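Local coordinates for core protein VP4 (Bluetongue virus, PDB 2JHP) that caps the viral RNA and forms part of the inner capsid of the virus, at residues 568-577 with 636-644. Numbering follows the deposited sequence.
Sequences LFWWFKMILD and SWLELLRHL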
ATOM      1  N   LEU A 568     -22.858   6.456  -9.068  1.00 18.83           N
ATOM      2  CA  LEU A 568     -24.135   6.574  -9.770  1.00  4.09           C
ATOM      3  C   LEU A 568     -25.295   5.926  -9.026  1.00 23.03           C
ATOM      4  O   LEU A 568     -26.346   6.533  -8.866  1.00  6.94           O
ATOM      5  CB  LEU A 568     -24.039   6.001 -11.188  1.00 -5.53           C
ATOM      6  CG  LEU A 568     -23.364   6.887 -12.242  1.00  7.81           C
ATOM      7  CD1 LEU A 568     -23.485   6.234 -13.608  1.00  3.58           C
ATOM      8  CD2 LEU A 568     -23.971   8.288 -12.272  1.00 -7.45           C
ATOM      9  N   PHE A 569     -25.101   4.696  -8.569  1.00  6.59           N
ATOM     10  CA  PHE A 569     -26.184   3.952  -7.922  1.00 18.86           C
ATOM     11  C   PHE A 569     -26.708   4.687  -6.696  1.00  3.44           C
ATOM     12  O   PHE A 569     -27.898   4.910  -6.562  1.00 -7.83           O
ATOM     13  CB  PHE A 569     -25.720   2.556  -7.519  1.00 24.17           C
ATOM     14  CG  PHE A 569     -26.714   1.492  -7.822  1.00-12.98           C
ATOM     15  CD1 PHE A 569     -26.398   0.448  -8.686  1.00 40.07           C
ATOM     16  CD2 PHE A 569     -27.977   1.543  -7.269  1.00 83.71           C
ATOM     17  CE1 PHE A 569     -27.334  -0.534  -8.984  1.00 10.28           C
ATOM     18  CE2 PHE A 569     -28.897   0.580  -7.555  1.00-12.56           C
ATOM     19  CZ  PHE A 569     -28.585  -0.470  -8.411  1.00 23.39           C
ATOM     20  N   TRP A 570     -25.800   5.061  -5.801  1.00 -6.76           N
ATOM     21  CA  TRP A 570     -26.138   5.825  -4.604  1.00  6.82           C
ATOM     22  C   TRP A 570     -26.710   7.206  -4.972  1.00 20.11           C
ATOM     23  O   TRP A 570     -27.697   7.656  -4.383  1.00  8.86           O
ATOM     24  CB  TRP A 570     -24.883   5.928  -3.735  1.00 24.12           C
ATOM     25  CG  TRP A 570     -24.960   6.799  -2.543  1.00-11.25           C
ATOM     26  CD1 TRP A 570     -26.073   7.389  -2.015  1.00-17.67           C
ATOM     27  CD2 TRP A 570     -23.872   7.144  -1.680  1.00 -8.03           C
ATOM     28  NE1 TRP A 570     -25.738   8.103  -0.886  1.00 -8.71           N
ATOM     29  CE2 TRP A 570     -24.391   7.967  -0.661  1.00 13.14           C
ATOM     30  CE3 TRP A 570     -22.499   6.831  -1.670  1.00 -9.30           C
ATOM     31  CZ2 TRP A 570     -23.591   8.494   0.354  1.00  4.13           C
ATOM     32  CZ3 TRP A 570     -21.702   7.362  -0.664  1.00  9.14           C
ATOM     33  CH2 TRP A 570     -22.255   8.176   0.338  1.00 -7.87           C
ATOM     34  N   TRP A 571     -26.095   7.848  -5.962  1.00  8.38           N
ATOM     35  CA  TRP A 571     -26.548   9.152  -6.451  1.00 -7.44           C
ATOM     36  C   TRP A 571     -27.976   9.087  -7.015  1.00 11.24           C
ATOM     37  O   TRP A 571     -28.833   9.858  -6.601  1.00 17.76           O
ATOM     38  CB  TRP A 571     -25.560   9.720  -7.475  1.00 10.06           C
ATOM     39  CG  TRP A 571     -25.646  11.195  -7.635  1.00  7.53           C
ATOM     40  CD1 TRP A 571     -25.087  12.141  -6.828  1.00 35.29           C
ATOM     41  CD2 TRP A 571     -26.323  11.902  -8.679  1.00 -8.30           C
ATOM     42  NE1 TRP A 571     -25.374  13.398  -7.301  1.00  8.39           N
ATOM     43  CE2 TRP A 571     -26.138  13.280  -8.433  1.00 10.47           C
ATOM     44  CE3 TRP A 571     -27.082  11.506  -9.794  1.00 -3.11           C
ATOM     45  CZ2 TRP A 571     -26.685  14.264  -9.259  1.00 17.08           C
ATOM     46  CZ3 TRP A 571     -27.618  12.483 -10.617  1.00 29.91           C
ATOM     47  CH2 TRP A 571     -27.420  13.843 -10.343  1.00 10.73           C
ATOM     48  N   PHE A 572     -28.237   8.150  -7.926  1.00  4.48           N
ATOM     49  CA  PHE A 572     -29.597   7.933  -8.424  1.00  7.26           C
ATOM     50  C   PHE A 572     -30.552   7.638  -7.275  1.00  1.81           C
ATOM     51  O   PHE A 572     -31.731   8.016  -7.321  1.00 -9.58           O
ATOM     52  CB  PHE A 572     -29.658   6.795  -9.452  1.00 13.37           C
ATOM     53  CG  PHE A 572     -29.035   7.127 -10.786  1.00 10.27           C
ATOM     54  CD1 PHE A 572     -29.178   8.391 -11.354  1.00 10.03           C
ATOM     55  CD2 PHE A 572     -28.328   6.160 -11.495  1.00 15.91           C
ATOM     56  CE1 PHE A 572     -28.609   8.688 -12.590  1.00 29.41           C
ATOM     57  CE2 PHE A 572     -27.759   6.450 -12.731  1.00 34.33           C
ATOM     58  CZ  PHE A 572     -27.901   7.717 -13.278  1.00 58.43           C
ATOM     59  N   LYS A 573     -30.060   6.963  -6.239  1.00 15.27           N
ATOM     60  CA  LYS A 573     -30.920   6.644  -5.101  1.00 16.38           C
ATOM     61  C   LYS A 573     -31.208   7.896  -4.276  1.00  9.07           C
ATOM     62  O   LYS A 573     -32.300   8.046  -3.742  1.00  0.61           O
ATOM     63  CB  LYS A 573     -30.332   5.525  -4.238  1.00 32.17           C
ATOM     64  CG  LYS A 573     -31.387   4.791  -3.425  1.00  9.37           C
ATOM     65  CD  LYS A 573     -30.829   3.655  -2.571  1.00 19.15           C
ATOM     66  CE  LYS A 573     -31.883   3.142  -1.581  1.00-10.31           C
ATOM     67  NZ  LYS A 573     -31.281   2.218  -0.567  1.00 16.26           N
ATOM     68  N   MET A 574     -30.240   8.806  -4.206  1.00 -8.04           N
ATOM     69  CA  MET A 574     -30.398  10.021  -3.408  1.00 11.75           C
ATOM     70  C   MET A 574     -31.317  11.027  -4.103  1.00 26.16           C
ATOM     71  O   MET A 574     -32.022  11.790  -3.441  1.00 33.38           O
ATOM     72  CB  MET A 574     -29.028  10.629  -3.013  1.00-12.68           C
ATOM     73  CG  MET A 574     -28.403  11.612  -3.977  1.00 22.98           C
ATOM     74  SD  MET A 574     -29.103  13.265  -3.881  1.00 17.30           S
ATOM     75  CE  MET A 574     -29.380  13.400  -2.134  1.00 -8.83           C
ATOM     76  N   ILE A 575     -31.308  10.998  -5.435  1.00 41.27           N
ATOM     77  CA  ILE A 575     -32.059  11.939  -6.269  1.00 50.87           C
ATOM     78  C   ILE A 575     -33.564  11.657  -6.243  1.00 32.55           C
ATOM     79  O   ILE A 575     -34.362  12.561  -5.988  1.00 34.15           O
ATOM     80  CB  ILE A 575     -31.535  11.940  -7.747  1.00 55.30           C
ATOM     81  CG1 ILE A 575     -30.083  12.442  -7.832  1.00 96.75           C
ATOM     82  CG2 ILE A 575     -32.451  12.747  -8.677  1.00 47.75           C
ATOM     83  CD1 ILE A 575     -29.862  13.875  -7.383  1.00 79.27           C
ATOM     84  N   LEU A 576     -33.934  10.402  -6.490  1.00 31.84           N
ATOM     85  CA  LEU A 576     -35.336  10.009  -6.634  1.00 39.02           C
ATOM     86  C   LEU A 576     -36.002   9.673  -5.304  1.00 50.29           C
ATOM     87  O   LEU A 576     -37.087  10.181  -4.999  1.00 49.16           O
ATOM     88  CB  LEU A 576     -35.461   8.816  -7.584  1.00 41.79           C
ATOM     89  CG  LEU A 576     -34.586   8.842  -8.838  1.00 18.00           C
ATOM     90  CD1 LEU A 576     -34.640   7.498  -9.543  1.00 24.36           C
ATOM     91  CD2 LEU A 576     -34.983   9.975  -9.779  1.00 19.08           C
ATOM     92  N   ASP A 577     -35.345   8.824  -4.519  1.00 55.55           N
ATOM     93  CA  ASP A 577     -35.931   8.307  -3.291  1.00 53.46           C
ATOM     94  C   ASP A 577     -35.923   9.275  -2.110  1.00 28.66           C
ATOM     95  O   ASP A 577     -36.589   9.019  -1.108  1.00 22.43           O
ATOM     96  CB  ASP A 577     -35.243   6.997  -2.880  1.00 69.75           C
ATOM     97  CG  ASP A 577     -35.786   5.783  -3.622  1.00 91.30           C
ATOM     98  OD1 ASP A 577     -35.231   4.677  -3.413  1.00 -2.80           O
ATOM     99  OD2 ASP A 577     -36.762   5.919  -4.406  1.00  6.22           O
ATOM    100  N   SER A 636     -27.663   0.141 -19.441  1.00-12.91           N
ATOM    101  CA  SER A 636     -27.848  -0.512 -18.150  1.00-11.27           C
ATOM    102  C   SER A 636     -28.530   0.419 -17.144  1.00-14.56           C
ATOM    103  O   SER A 636     -29.530   0.040 -16.528  1.00-15.27           O
ATOM    104  CB  SER A 636     -26.516  -1.035 -17.605  1.00-14.71           C
ATOM    105  OG  SER A 636     -26.725  -2.079 -16.670  1.00-11.41           O
ATOM    106  N   TRP A 637     -28.005   1.636 -16.995  1.00-15.61           N
ATOM    107  CA  TRP A 637     -28.614   2.628 -16.110  1.00-14.85           C
ATOM    108  C   TRP A 637     -29.909   3.176 -16.709  1.00-12.11           C
ATOM    109  O   TRP A 637     -30.833   3.523 -15.978  1.00-11.22           O
ATOM    110  CB  TRP A 637     -27.652   3.784 -15.814  1.00-16.73           C
ATOM    111  CG  TRP A 637     -26.399   3.394 -15.101  1.00-13.86           C
ATOM    112  CD1 TRP A 637     -25.156   3.292 -15.641  1.00-17.67           C
ATOM    113  CD2 TRP A 637     -26.257   3.076 -13.713  1.00  6.69           C
ATOM    114  NE1 TRP A 637     -24.246   2.913 -14.691  1.00-17.40           N
ATOM    115  CE2 TRP A 637     -24.892   2.778 -13.494  1.00 -0.46           C
ATOM    116  CE3 TRP A 637     -27.146   3.008 -12.635  1.00 13.85           C
ATOM    117  CZ2 TRP A 637     -24.394   2.417 -12.242  1.00-20.00           C
ATOM    118  CZ3 TRP A 637     -26.648   2.653 -11.388  1.00-19.72           C
ATOM    119  CH2 TRP A 637     -25.285   2.360 -11.203  1.00 -6.90           C
ATOM    120  N   LEU A 638     -29.959   3.260 -18.038  1.00 -6.12           N
ATOM    121  CA  LEU A 638     -31.157   3.702 -18.754  1.00 -1.51           C
ATOM    122  C   LEU A 638     -32.316   2.752 -18.487  1.00 -7.56           C
ATOM    123  O   LEU A 638     -33.382   3.182 -18.053  1.00-13.95           O
ATOM    124  CB  LEU A 638     -30.898   3.800 -20.260  1.00  3.19           C
ATOM    125  CG  LEU A 638     -30.203   5.051 -20.792  1.00 36.42           C
ATOM    126  CD1 LEU A 638     -29.718   4.807 -22.208  1.00  5.82           C
ATOM    127  CD2 LEU A 638     -31.136   6.250 -20.747  1.00  5.98           C
ATOM    128  N   GLU A 639     -32.085   1.461 -18.726  1.00-14.62           N
ATOM    129  CA  GLU A 639     -33.063   0.407 -18.445  1.00-19.41           C
ATOM    130  C   GLU A 639     -33.237   0.133 -16.942  1.00 -9.62           C
ATOM    131  O   GLU A 639     -34.038  -0.728 -16.549  1.00 -0.34           O
ATOM    132  CB  GLU A 639     -32.706  -0.879 -19.198  1.00-20.00           C
ATOM    133  CG  GLU A 639     -32.825  -0.769 -20.715  1.00 -4.64           C
ATOM    134  CD  GLU A 639     -32.844  -2.126 -21.405  1.00-18.99           C
ATOM    135  OE1 GLU A 639     -33.888  -2.820 -21.353  1.00 -5.34           O
ATOM    136  OE2 GLU A 639     -31.812  -2.489 -22.012  1.00 13.78           O
ATOM    137  N   LEU A 640     -32.490   0.863 -16.112  1.00 -5.95           N
ATOM    138  CA  LEU A 640     -32.695   0.843 -14.666  1.00 -5.60           C
ATOM    139  C   LEU A 640     -33.588   1.991 -14.199  1.00-12.52           C
ATOM    140  O   LEU A 640     -34.422   1.796 -13.320  1.00-13.76           O
ATOM    141  CB  LEU A 640     -31.363   0.860 -13.912  1.00 -2.60           C
ATOM    142  CG  LEU A 640     -31.435   0.757 -12.382  1.00  3.91           C
ATOM    143  CD1 LEU A 640     -30.340  -0.153 -11.850  1.00  6.87           C
ATOM    144  CD2 LEU A 640     -31.381   2.138 -11.714  1.00  8.75           C
ATOM    145  N   LEU A 641     -33.408   3.182 -14.766  1.00-15.73           N
ATOM    146  CA  LEU A 641     -34.224   4.333 -14.383  1.00-12.86           C
ATOM    147  C   LEU A 641     -35.672   4.214 -14.867  1.00 -9.24           C
ATOM    148  O   LEU A 641     -36.600   4.591 -14.152  1.00 -7.88           O
ATOM    149  CB  LEU A 641     -33.603   5.647 -14.870  1.00 -7.74           C
ATOM    150  CG  LEU A 641     -32.584   6.421 -14.015  1.00-12.37           C
ATOM    151  CD1 LEU A 641     -32.935   6.370 -12.530  1.00-14.24           C
ATOM    152  CD2 LEU A 641     -31.169   5.933 -14.237  1.00-15.73           C
ATOM    153  N   ARG A 642     -35.851   3.677 -16.075  1.00 -8.63           N
ATOM    154  CA  ARG A 642     -37.182   3.452 -16.653  1.00 -7.93           C
ATOM    155  C   ARG A 642     -37.831   2.153 -16.158  1.00-11.80           C
ATOM    156  O   ARG A 642     -38.615   1.530 -16.875  1.00-13.36           O
ATOM    157  CB  ARG A 642     -37.138   3.500 -18.193  1.00 -3.89           C
ATOM    158  CG  ARG A 642     -36.160   2.521 -18.857  1.00  1.81           C
ATOM    159  CD  ARG A 642     -35.936   2.835 -20.343  1.00 -3.68           C
ATOM    160  NE  ARG A 642     -35.332   4.156 -20.574  1.00 -7.45           N
ATOM    161  CZ  ARG A 642     -35.194   4.722 -21.778  1.00 12.20           C
ATOM    162  NH1 ARG A 642     -34.639   5.925 -21.876  1.00  1.61           N
ATOM    163  NH2 ARG A 642     -35.610   4.094 -22.885  1.00  5.87           N
ATOM    164  N   HIS A 643     -37.491   1.762 -14.933  1.00 -9.59           N
ATOM    165  CA  HIS A 643     -38.062   0.592 -14.279  1.00 -5.35           C
ATOM    166  C   HIS A 643     -37.840   0.741 -12.769  1.00 -1.70           C
ATOM    167  O   HIS A 643     -38.802   0.831 -12.008  1.00 -5.82           O
ATOM    168  CB  HIS A 643     -37.425  -0.697 -14.823  1.00 -4.66           C
ATOM    169  CG  HIS A 643     -38.382  -1.846 -14.954  1.00 14.11           C
ATOM    170  ND1 HIS A 643     -38.123  -3.094 -14.426  1.00 22.74           N
ATOM    171  CD2 HIS A 643     -39.592  -1.937 -15.558  1.00 29.44           C
ATOM    172  CE1 HIS A 643     -39.133  -3.902 -14.697  1.00 23.90           C
ATOM    173  NE2 HIS A 643     -40.039  -3.224 -15.382  1.00 29.82           N
ATOM    174  N   LEU A 644     -36.567   0.818 -12.365  1.00  6.72           N
ATOM    175  CA  LEU A 644     -36.123   0.970 -10.960  1.00 12.99           C
ATOM    176  C   LEU A 644     -36.572  -0.172 -10.046  1.00 16.65           C
ATOM    177  O   LEU A 644     -37.416  -0.006  -9.164  1.00 17.74           O
ATOM    178  CB  LEU A 644     -36.505   2.346 -10.377  1.00 13.09           C
ATOM    179  CG  LEU A 644     -35.715   2.898  -9.180  1.00 12.72           C
ATOM    180  CD1 LEU A 644     -34.373   3.508  -9.608  1.00 20.68           C
ATOM    181  CD2 LEU A 644     -36.550   3.924  -8.418  1.00 14.43           C
ATOM    182  OXT LEU A 644     -36.085  -1.298 -10.169  1.00 18.41           O
TER
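Trp637 reaches from the C-terminal helix into the side chains of Leu568, Phe569 and Phe572, forming an aromatic cluster between two nearly parallel helices of a helical bundle. The axes of 568-576 and 636-641 approach no closer than 12.4 Å, a wide gap filled by large side chains, and cross at -25°. No hydrogen bond links the two segments. The tight part lies at the N-terminal ends. Trp637 CG lies anti to its carbonyl carbon (chi1 -62°), which helps bring the indole to its three partners. Trp637 CH2 comes within 3.4 Å of Phe569 CD1, the indole presenting its edge to the phenyl face in an offset edge-to-face pair, planes at 72°. Phe572 meets the same six-membered ring obliquely, its CE2 3.5 Å from Trp637 CE3. Leu568 CD1 sits over one face of the indole, 3.8 Å from the centroid of the five-membered ring, a CH-pi contact. Trp637 is buried, and its NE1 hydrogen-bonds to the backbone O of Leu458 in helix 453-460. Helix 612-625 also flanks the interface, Leu615 touching Phe572 and Ile616 touching Leu641. Toward the C-terminal ends the contact thins: exposed Leu644, the chain terminus, comes nearest Leu576 with its CD1, 4.0 Å from Leu576 CD1, beside solvent-exposed Asp577. Between the two regions, Leu641 spreads its methyls: CD1 meets Leu576 CD1, while CD2 stands over the centre of the Phe572 ring.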